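Local coordinates for protein giardin subunit alpha-1 (PDB 4EVF) that binds calcium and, in a calcium-dependent way, phosphatidylserine and other phospholipids as an annexin, and takes part in the parasite's attachment to the intestinal mucosa, at residues A[86-95]-A[125-136]; A[252-263]-A[287-295]. One frame throughout, in Å; residues are numbered along the deposited sequence.

From the N terminus, the chain first builds the helices up to 62-70, and helix 74-87 then leads into contact 1. That contact closes a loop of 29 mostly helical residues, bringing the turn between helices 74-87 and 92-100 against the end of helix 122-130 and the start of helix 135-145, within the predicted second annexin repeat. Contact 2 follows in series, neither nesting with nor crossing the first; it closes a loop of 23 residues, just over half of them helical, and joins the end of helix 245-255, the turn beyond it and the start of helix 262-265 to the C-terminal helix 284-292 in the predicted fourth repeat. The two lie on opposite sides of the chain's centre.

Contact 1: residues A[86-95]-A[125-136]; sequences LSGRNDHMAF and DFMKDVGRKEDW
In this all-helical annexin fold, the turn joining helices 74-87 and 92-100 packs against the end of helix 122-130 and the first turn of helix 135-145, within the predicted second repeat. Phe95 and Phe126 meet edge-to-face: the CE2 edge of Phe126 reaches the face of Phe95, 3.6 Å from Phe95 CE1. Phe126 CG stands anti to the backbone N (chi1 -168°), which carries its ring to Phe95, although its CB points neither at segment 86-95 nor away from it. Val130 CG2 touches Phe95 CE2 at 3.6 Å and also lies over a face of Phe126, so that one methyl touches both rings. Beside them, Leu86 spreads its methyls over helix 122-130, CD1 on the backbone of Phe126 and Leu86 CD2 3.9 Å from Asp129 CB. The His92 side chain comes at about a right angle to that of Trp136, their rings inclined at 49° and His92 CE1 3.6 Å from Trp136 CZ2, while His92 ND1 is bonded to Thr212. Close by on the same indole, Trp136 NE1 donates to Glu134 OE1 at 2.8 Å. Where helix 122-130 ends, Asn90 ND2 donates to Asp129 O at 2.8 Å, nearly straight at 174°, with the acceptor in the amide plane but the donor well above the carbonyl plane.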
loop_
_atom_site.group_PDB
_atom_site.type_symbol
_atom_site.label_atom_id
_atom_site.label_comp_id
_atom_site.label_asym_id
_atom_site.label_seq_id
_atom_site.Cartn_x
_atom_site.Cartn_y
_atom_site.Cartn_z
ATOM N N LEU A 86 2.922 5.346 -14.508
ATOM C CA LEU A 86 3.619 5.024 -15.747
ATOM C C LEU A 86 3.414 6.081 -16.826
ATOM O O LEU A 86 4.118 6.076 -17.833
ATOM C CB LEU A 86 3.163 3.659 -16.297
ATOM C CG LEU A 86 3.572 2.421 -15.492
ATOM C CD1 LEU A 86 2.848 1.149 -15.979
ATOM C CD2 LEU A 86 5.079 2.232 -15.492
ATOM N N SER A 87 2.448 6.972 -16.618
ATOM C CA SER A 87 2.054 7.939 -17.645
ATOM C C SER A 87 3.175 8.932 -17.993
ATOM O O SER A 87 3.310 9.337 -19.144
ATOM C CB SER A 87 0.764 8.679 -17.241
ATOM O OG SER A 87 0.924 9.393 -16.024
ATOM N N GLY A 88 3.974 9.315 -17.000
ATOM C CA GLY A 88 5.103 10.207 -17.216
ATOM C C GLY A 88 6.408 9.555 -16.804
ATOM O O GLY A 88 6.600 8.355 -16.994
ATOM N N ARG A 89 7.311 10.344 -16.233
ATOM C CA ARG A 89 8.519 9.806 -15.617
ATOM C C ARG A 89 8.109 8.776 -14.568
ATOM O O ARG A 89 7.197 9.032 -13.781
ATOM C CB ARG A 89 9.266 10.946 -14.947
ATOM C CG ARG A 89 10.764 10.789 -14.823
ATOM C CD ARG A 89 11.363 12.158 -14.468
ATOM N NE ARG A 89 10.289 13.147 -14.393
ATOM C CZ ARG A 89 10.334 14.261 -13.671
ATOM N NH1 ARG A 89 11.417 14.549 -12.961
ATOM N NH2 ARG A 89 9.286 15.080 -13.656
ATOM N N ASN A 90 8.762 7.619 -14.543
ATOM C CA ASN A 90 8.330 6.562 -13.622
ATOM C C ASN A 90 8.207 7.059 -12.178
ATOM O O ASN A 90 9.160 7.603 -11.628
ATOM C CB ASN A 90 9.277 5.360 -13.671
ATOM C CG ASN A 90 9.254 4.633 -15.018
ATOM O OD1 ASN A 90 8.284 4.702 -15.778
ATOM N ND2 ASN A 90 10.331 3.929 -15.310
ATOM N N ASP A 91 7.038 6.861 -11.561
ATOM C CA ASP A 91 6.822 7.303 -10.182
ATOM C C ASP A 91 7.218 6.194 -9.212
ATOM O O ASP A 91 6.393 5.358 -8.848
ATOM C CB ASP A 91 5.353 7.719 -9.966
ATOM C CG ASP A 91 5.134 8.501 -8.658
ATOM O OD1 ASP A 91 5.923 8.324 -7.702
ATOM O OD2 ASP A 91 4.159 9.295 -8.583
ATOM N N HIS A 92 8.481 6.180 -8.780
ATOM C CA HIS A 92 8.949 5.065 -7.951
ATOM C C HIS A 92 8.234 4.990 -6.600
ATOM O O HIS A 92 7.968 3.901 -6.091
ATOM C CB HIS A 92 10.471 5.118 -7.747
ATOM C CG HIS A 92 11.257 4.972 -9.014
ATOM N ND1 HIS A 92 12.632 4.879 -9.032
ATOM C CD2 HIS A 92 10.859 4.895 -10.307
ATOM C CE1 HIS A 92 13.048 4.762 -10.279
ATOM N NE2 HIS A 92 11.994 4.771 -11.073
ATOM N N MET A 93 7.940 6.145 -6.004
ATOM C CA MET A 93 7.220 6.136 -4.746
ATOM C C MET A 93 5.868 5.461 -4.929
ATOM O O MET A 93 5.479 4.618 -4.125
ATOM C CB MET A 93 7.058 7.550 -4.181
ATOM C CG MET A 93 8.354 8.091 -3.568
ATOM S SD MET A 93 8.150 9.762 -2.916
ATOM C CE MET A 93 7.872 10.671 -4.432
ATOM N N ALA A 94 5.177 5.820 -6.005
ATOM C CA ALA A 94 3.879 5.226 -6.314
ATOM C C ALA A 94 4.019 3.721 -6.562
ATOM O O ALA A 94 3.146 2.933 -6.165
ATOM C CB ALA A 94 3.264 5.901 -7.518
ATOM N N PHE A 95 5.107 3.328 -7.223
ATOM C CA PHE A 95 5.406 1.903 -7.428
ATOM C C PHE A 95 5.361 1.149 -6.097
ATOM O O PHE A 95 4.734 0.084 -6.003
ATOM C CB PHE A 95 6.790 1.692 -8.073
ATOM C CG PHE A 95 6.864 2.057 -9.539
ATOM C CD1 PHE A 95 5.723 2.359 -10.263
ATOM C CD2 PHE A 95 8.096 2.091 -10.195
ATOM C CE1 PHE A 95 5.797 2.696 -11.616
ATOM C CE2 PHE A 95 8.182 2.415 -11.543
ATOM C CZ PHE A 95 7.026 2.720 -12.256
ATOM N N ASP A 125 3.165 -3.616 -19.740
ATOM C CA ASP A 125 3.264 -2.153 -19.719
ATOM C C ASP A 125 4.274 -1.671 -18.685
ATOM O O ASP A 125 5.016 -0.723 -18.920
ATOM C CB ASP A 125 1.909 -1.523 -19.386
ATOM C CG ASP A 125 1.113 -1.140 -20.621
ATOM O OD1 ASP A 125 1.512 -1.530 -21.745
ATOM O OD2 ASP A 125 0.077 -0.451 -20.457
ATOM N N PHE A 126 4.271 -2.313 -17.524
ATOM C CA PHE A 126 5.179 -1.961 -16.439
ATOM C C PHE A 126 6.631 -2.201 -16.840
ATOM O O PHE A 126 7.452 -1.282 -16.811
ATOM C CB PHE A 126 4.842 -2.775 -15.185
ATOM C CG PHE A 126 5.526 -2.293 -13.949
ATOM C CD1 PHE A 126 6.746 -2.826 -13.564
ATOM C CD2 PHE A 126 4.943 -1.314 -13.155
ATOM C CE1 PHE A 126 7.383 -2.386 -12.410
ATOM C CE2 PHE A 126 5.571 -0.875 -12.002
ATOM C CZ PHE A 126 6.798 -1.411 -11.628
ATOM N N MET A 127 6.955 -3.433 -17.219
ATOM C CA MET A 127 8.341 -3.757 -17.569
ATOM C C MET A 127 8.831 -2.960 -18.790
ATOM O O MET A 127 10.019 -2.656 -18.901
ATOM C CB MET A 127 8.532 -5.260 -17.788
ATOM C CG MET A 127 8.217 -6.122 -16.566
ATOM S SD MET A 127 9.013 -5.567 -15.036
ATOM C CE MET A 127 10.756 -5.685 -15.448
ATOM N N LYS A 128 7.910 -2.626 -19.691
ATOM C CA LYS A 128 8.214 -1.777 -20.834
ATOM C C LYS A 128 8.911 -0.497 -20.366
ATOM O O LYS A 128 9.969 -0.115 -20.878
ATOM C CB LYS A 128 6.915 -1.440 -21.571
ATOM C CG LYS A 128 6.991 -0.309 -22.604
ATOM C CD LYS A 128 5.577 0.094 -23.037
ATOM C CE LYS A 128 5.538 1.474 -23.703
ATOM N NZ LYS A 128 6.238 1.486 -25.016
ATOM N N ASP A 129 8.325 0.144 -19.367
ATOM C CA ASP A 129 8.773 1.471 -18.958
ATOM C C ASP A 129 9.853 1.415 -17.886
ATOM O O ASP A 129 10.573 2.384 -17.672
ATOM C CB ASP A 129 7.590 2.311 -18.476
ATOM C CG ASP A 129 6.884 3.057 -19.619
ATOM O OD1 ASP A 129 7.401 3.056 -20.755
ATOM O OD2 ASP A 129 5.814 3.655 -19.372
ATOM N N VAL A 130 9.955 0.282 -17.210
ATOM C CA VAL A 130 10.916 0.122 -16.124
ATOM C C VAL A 130 12.234 -0.548 -16.554
ATOM O O VAL A 130 13.300 -0.221 -16.034
ATOM C CB VAL A 130 10.277 -0.638 -14.933
ATOM C CG1 VAL A 130 11.337 -1.211 -14.031
ATOM C CG2 VAL A 130 9.333 0.291 -14.164
ATOM N N GLY A 131 12.173 -1.482 -17.502
ATOM C CA GLY A 131 13.388 -2.145 -17.964
ATOM C C GLY A 131 13.925 -3.174 -16.976
ATOM O O GLY A 131 13.268 -3.488 -15.982
ATOM N N ARG A 132 15.113 -3.709 -17.245
ATOM C CA ARG A 132 15.695 -4.746 -16.385
ATOM C C ARG A 132 17.175 -4.502 -16.119
ATOM O O ARG A 132 17.954 -5.442 -15.949
ATOM C CB ARG A 132 15.475 -6.140 -16.997
ATOM C CG ARG A 132 14.000 -6.485 -17.184
ATOM C CD ARG A 132 13.785 -7.754 -18.000
ATOM N NE ARG A 132 12.380 -8.177 -18.003
ATOM C CZ ARG A 132 11.507 -7.851 -18.952
ATOM N NH1 ARG A 132 11.884 -7.099 -19.976
ATOM N NH2 ARG A 132 10.254 -8.275 -18.885
ATOM N N LYS A 133 17.558 -3.231 -16.075
ATOM C CA LYS A 133 18.965 -2.863 -15.916
ATOM C C LYS A 133 19.375 -2.605 -14.460
ATOM O O LYS A 133 20.537 -2.296 -14.183
ATOM C CB LYS A 133 19.289 -1.624 -16.769
ATOM C CG LYS A 133 19.219 -1.845 -18.278
ATOM C CD LYS A 133 20.440 -2.594 -18.799
ATOM C CE LYS A 133 20.027 -3.680 -19.775
ATOM N NZ LYS A 133 19.286 -3.123 -20.944
ATOM N N GLU A 134 18.415 -2.696 -13.543
ATOM C CA GLU A 134 18.683 -2.503 -12.120
ATOM C C GLU A 134 18.003 -3.583 -11.288
ATOM O O GLU A 134 16.991 -4.165 -11.688
ATOM C CB GLU A 134 18.206 -1.126 -11.647
ATOM C CG GLU A 134 19.124 0.039 -12.011
ATOM C CD GLU A 134 18.768 1.310 -11.249
ATOM O OE1 GLU A 134 17.762 1.966 -11.610
ATOM O OE2 GLU A 134 19.497 1.651 -10.288
ATOM N N ASP A 135 18.551 -3.842 -10.112
ATOM C CA ASP A 135 18.017 -4.919 -9.288
ATOM C C ASP A 135 16.600 -4.649 -8.787
ATOM O O ASP A 135 15.837 -5.586 -8.585
ATOM C CB ASP A 135 18.963 -5.240 -8.138
ATOM C CG ASP A 135 20.198 -5.992 -8.602
ATOM O OD1 ASP A 135 21.082 -6.266 -7.764
ATOM O OD2 ASP A 135 20.274 -6.322 -9.803
ATOM N N TRP A 136 16.239 -3.379 -8.592
ATOM C CA TRP A 136 14.872 -3.076 -8.165
ATOM C C TRP A 136 13.844 -3.482 -9.225
ATOM O O TRP A 136 12.765 -3.980 -8.894
ATOM C CB TRP A 136 14.710 -1.605 -7.737
ATOM C CG TRP A 136 14.752 -0.600 -8.853
ATOM C CD1 TRP A 136 15.835 0.123 -9.270
ATOM C CD2 TRP A 136 13.654 -0.185 -9.674
ATOM N NE1 TRP A 136 15.480 0.949 -10.310
ATOM C CE2 TRP A 136 14.145 0.781 -10.573
ATOM C CE3 TRP A 136 12.301 -0.538 -9.735
ATOM C CZ2 TRP A 136 13.335 1.387 -11.528
ATOM C CZ3 TRP A 136 11.502 0.072 -10.680
ATOM C CH2 TRP A 136 12.020 1.021 -11.564
#

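Contact 2: residues A[252-263]-A[287-295]; sequences TGMMVDKCLGAK and ILRTLWRVK
Trp292, on the last turn of the C-terminal helix 284-292, fills the tight part of this contact within the predicted fourth annexin repeat. Val256 CG2 sits over the centre of its six-membered ring, a CH-pi contact of 3.8 Å only 9° off the normal; that methyl is anti to the backbone N and also presses on Leu291 O. At the ring's edge Trp292 NE1 donates to Thr252 OG1 at 3.0 Å, bent to 149°, and the same hydroxyl is bonded to Met248 O. Ala262 CB and Cys259 CB close on CZ3 of the indole from the following turn. A water ties the backbones together, donating to Leu260 O and to Trp292 O. The solvent side is looser where Leu260 CD1 lies over the guanidinium face of exposed Arg293, 3.7 Å from Arg293 CZ. The extended Lys263 chain, by contrast, presses closely on Val294, Lys263 CD 3.4 Å from Val294 CG1, on its way to give Lys263 NZ to Arg293 O at 3.0 Å. Arg293 has positive phi and closes a Schellman motif, which turns the chain out of the helix. Beyond the contact, Leu288 and Leu291 rest on Leu66 of helix 62-70, Thr290 meets helix 20-28, whose Ser28 O takes Arg293 NH2, and Met254 packs on helix 74-87.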
loop_
_atom_site.group_PDB
_atom_site.type_symbol
_atom_site.label_atom_id
_atom_site.label_comp_id
_atom_site.label_asym_id
_atom_site.label_seq_id
_atom_site.Cartn_x
_atom_site.Cartn_y
_atom_site.Cartn_z
ATOM N N THR A 252 -4.075 4.993 1.732
ATOM C CA THR A 252 -5.296 5.029 2.537
ATOM C C THR A 252 -6.506 4.567 1.714
ATOM O O THR A 252 -7.304 3.753 2.179
ATOM C CB THR A 252 -5.547 6.416 3.149
ATOM O OG1 THR A 252 -4.334 6.896 3.744
ATOM C CG2 THR A 252 -6.626 6.347 4.215
ATOM N N GLY A 253 -6.610 5.060 0.483
ATOM C CA GLY A 253 -7.715 4.732 -0.405
ATOM C C GLY A 253 -7.798 3.262 -0.790
ATOM O O GLY A 253 -8.895 2.715 -0.939
ATOM N N MET A 254 -6.641 2.620 -0.931
ATOM C CA MET A 254 -6.573 1.221 -1.351
ATOM C C MET A 254 -6.535 0.225 -0.201
ATOM O O MET A 254 -6.980 -0.911 -0.355
ATOM C CB MET A 254 -5.317 0.972 -2.200
ATOM C CG MET A 254 -5.345 1.555 -3.602
ATOM S SD MET A 254 -3.832 1.184 -4.500
ATOM C CE MET A 254 -2.563 1.804 -3.402
ATOM N N MET A 255 -5.976 0.629 0.935
ATOM C CA MET A 255 -5.460 -0.362 1.880
ATOM C C MET A 255 -5.747 -0.116 3.356
ATOM O O MET A 255 -5.337 -0.915 4.202
ATOM C CB MET A 255 -3.940 -0.519 1.688
ATOM C CG MET A 255 -3.552 -1.429 0.528
ATOM S SD MET A 255 -3.788 -3.179 0.924
ATOM C CE MET A 255 -2.196 -3.599 1.645
ATOM N N VAL A 256 -6.442 0.971 3.676
ATOM C CA VAL A 256 -6.577 1.354 5.077
ATOM C C VAL A 256 -7.189 0.225 5.910
ATOM O O VAL A 256 -6.691 -0.079 6.994
ATOM C CB VAL A 256 -7.326 2.701 5.288
ATOM C CG1 VAL A 256 -8.800 2.577 4.954
ATOM C CG2 VAL A 256 -7.158 3.179 6.725
ATOM N N ASP A 257 -8.237 -0.416 5.391
ATOM C CA ASP A 257 -8.915 -1.480 6.140
ATOM C C ASP A 257 -7.999 -2.665 6.486
ATOM O O ASP A 257 -8.164 -3.294 7.534
ATOM C CB ASP A 257 -10.185 -1.963 5.405
ATOM C CG ASP A 257 -9.881 -2.870 4.213
ATOM O OD1 ASP A 257 -8.863 -2.648 3.525
ATOM O OD2 ASP A 257 -10.672 -3.811 3.962
ATOM N N LYS A 258 -7.044 -2.972 5.606
ATOM C CA LYS A 258 -6.186 -4.144 5.791
ATOM C C LYS A 258 -4.952 -3.843 6.655
ATOM O O LYS A 258 -4.252 -4.760 7.082
ATOM C CB LYS A 258 -5.720 -4.707 4.437
ATOM C CG LYS A 258 -6.817 -4.988 3.420
ATOM C CD LYS A 258 -6.285 -5.851 2.274
ATOM C CE LYS A 258 -7.362 -6.124 1.199
ATOM N NZ LYS A 258 -8.738 -6.183 1.748
ATOM N N CYS A 259 -4.687 -2.566 6.908
ATOM C CA CYS A 259 -3.435 -2.168 7.549
ATOM C C CYS A 259 -3.651 -1.435 8.858
ATOM O O CYS A 259 -2.763 -0.722 9.316
ATOM C CB CYS A 259 -2.632 -1.244 6.626
ATOM S SG CYS A 259 -2.103 -1.963 5.048
ATOM N N LEU A 260 -4.817 -1.588 9.466
ATOM C CA LEU A 260 -5.123 -0.763 10.633
ATOM C C LEU A 260 -4.189 -0.984 11.833
ATOM O O LEU A 260 -4.187 -0.192 12.774
ATOM C CB LEU A 260 -6.599 -0.879 11.025
ATOM C CG LEU A 260 -7.546 -0.127 10.086
ATOM C CD1 LEU A 260 -8.996 -0.469 10.385
ATOM C CD2 LEU A 260 -7.318 1.395 10.154
ATOM N N GLY A 261 -3.395 -2.053 11.795
ATOM C CA GLY A 261 -2.382 -2.289 12.813
ATOM C C GLY A 261 -1.183 -1.361 12.659
ATOM O O GLY A 261 -0.235 -1.393 13.445
ATOM N N ALA A 262 -1.234 -0.514 11.640
ATOM C CA ALA A 262 -0.145 0.411 11.362
ATOM C C ALA A 262 0.159 1.296 12.574
ATOM O O ALA A 262 1.325 1.544 12.894
ATOM C CB ALA A 262 -0.473 1.241 10.139
ATOM N N LYS A 263 -0.881 1.753 13.273
ATOM C CA LYS A 263 -0.659 2.677 14.386
ATOM C C LYS A 263 0.222 2.094 15.502
ATOM O O LYS A 263 0.974 2.820 16.159
ATOM C CB LYS A 263 -1.984 3.211 14.938
ATOM C CG LYS A 263 -2.976 2.148 15.316
ATOM C CD LYS A 263 -4.317 2.764 15.707
ATOM C CE LYS A 263 -5.417 1.710 15.685
ATOM N NZ LYS A 263 -6.713 2.247 16.175
ATOM N N ILE A 287 -9.079 14.085 8.313
ATOM C CA ILE A 287 -9.543 13.001 7.467
ATOM C C ILE A 287 -8.650 11.778 7.663
ATOM O O ILE A 287 -9.150 10.686 7.924
ATOM C CB ILE A 287 -9.591 13.410 5.989
ATOM C CG1 ILE A 287 -10.696 14.447 5.767
ATOM C CG2 ILE A 287 -9.793 12.182 5.100
ATOM C CD1 ILE A 287 -10.676 15.088 4.395
ATOM N N LEU A 288 -7.332 11.965 7.559
ATOM C CA LEU A 288 -6.410 10.841 7.710
ATOM C C LEU A 288 -6.473 10.212 9.105
ATOM O O LEU A 288 -6.557 8.983 9.233
ATOM C CB LEU A 288 -4.968 11.240 7.348
ATOM C CG LEU A 288 -4.643 11.632 5.903
ATOM C CD1 LEU A 288 -3.148 12.008 5.766
ATOM C CD2 LEU A 288 -5.030 10.526 4.903
ATOM N N ARG A 289 -6.460 11.039 10.140
ATOM C CA ARG A 289 -6.538 10.541 11.495
ATOM C C ARG A 289 -7.839 9.746 11.739
ATOM O O ARG A 289 -7.838 8.806 12.444
ATOM C CB ARG A 289 -6.362 11.626 12.561
ATOM C CG ARG A 289 -4.960 12.183 12.729
ATOM C CD ARG A 289 -4.910 13.293 13.758
ATOM N NE ARG A 289 -4.718 12.724 15.060
ATOM C CZ ARG A 289 -4.474 13.392 16.168
ATOM N NH1 ARG A 289 -4.358 14.683 16.157
ATOM N NH2 ARG A 289 -4.313 12.748 17.284
ATOM N N THR A 290 -8.928 10.148 11.144
ATOM C CA THR A 290 -10.177 9.396 11.246
ATOM C C THR A 290 -10.014 8.006 10.613
ATOM O O THR A 290 -10.291 6.976 11.243
ATOM C CB THR A 290 -11.340 10.136 10.564
ATOM O OG1 THR A 290 -11.481 11.445 11.130
ATOM C CG2 THR A 290 -12.644 9.367 10.747
ATOM N N LEU A 291 -9.549 7.987 9.369
ATOM C CA LEU A 291 -9.417 6.740 8.616
ATOM C C LEU A 291 -8.433 5.760 9.241
ATOM O O LEU A 291 -8.649 4.549 9.174
ATOM C CB LEU A 291 -9.065 7.010 7.151
ATOM C CG LEU A 291 -10.107 7.796 6.343
ATOM C CD1 LEU A 291 -9.514 8.371 5.060
ATOM C CD2 LEU A 291 -11.327 6.913 6.033
ATOM N N TRP A 292 -7.366 6.276 9.857
ATOM C CA TRP A 292 -6.330 5.427 10.441
ATOM C C TRP A 292 -6.589 5.127 11.914
ATOM O O TRP A 292 -5.844 4.387 12.547
ATOM C CB TRP A 292 -4.931 6.016 10.218
ATOM C CG TRP A 292 -4.489 5.869 8.807
ATOM C CD1 TRP A 292 -4.508 6.827 7.831
ATOM C CD2 TRP A 292 -4.004 4.671 8.189
ATOM N NE1 TRP A 292 -4.048 6.298 6.648
ATOM C CE2 TRP A 292 -3.721 4.981 6.844
ATOM C CE3 TRP A 292 -3.756 3.371 8.652
ATOM C CZ2 TRP A 292 -3.218 4.039 5.951
ATOM C CZ3 TRP A 292 -3.253 2.433 7.760
ATOM C CH2 TRP A 292 -2.993 2.773 6.424
ATOM N N ARG A 293 -7.679 5.683 12.430
ATOM C CA ARG A 293 -8.128 5.449 13.800
ATOM C C ARG A 293 -7.110 5.911 14.834
ATOM O O ARG A 293 -6.798 5.196 15.785
ATOM C CB ARG A 293 -8.515 3.981 14.022
ATOM C CG ARG A 293 -9.795 3.597 13.313
ATOM C CD ARG A 293 -10.254 2.188 13.692
ATOM N NE ARG A 293 -11.304 1.732 12.792
ATOM C CZ ARG A 293 -11.744 0.478 12.731
ATOM N NH1 ARG A 293 -11.220 -0.453 13.520
ATOM N NH2 ARG A 293 -12.702 0.149 11.873
ATOM N N VAL A 294 -6.614 7.114 14.648
ATOM C CA VAL A 294 -5.743 7.697 15.614
ATOM C C VAL A 294 -6.140 9.169 15.877
ATOM O O VAL A 294 -5.319 10.042 15.781
ATOM C CB VAL A 294 -4.255 7.551 15.248
ATOM C CG1 VAL A 294 -3.917 6.097 15.148
ATOM C CG2 VAL A 294 -3.921 8.181 13.967
ATOM N N LYS A 295 -7.403 9.404 16.232
ATOM C CA LYS A 295 -7.838 10.710 16.709
ATOM C C LYS A 295 -7.149 11.015 18.031
ATOM O O LYS A 295 -7.122 12.166 18.477
ATOM C CB LYS A 295 -9.350 10.731 16.913
ATOM C CG LYS A 295 -10.166 10.388 15.683
ATOM C CD LYS A 295 -11.652 10.286 16.034
ATOM C CE LYS A 295 -12.474 9.954 14.807
ATOM N NZ LYS A 295 -12.932 11.232 14.188
HETATM O O HOH W 1 -3.784 2.728 11.918
#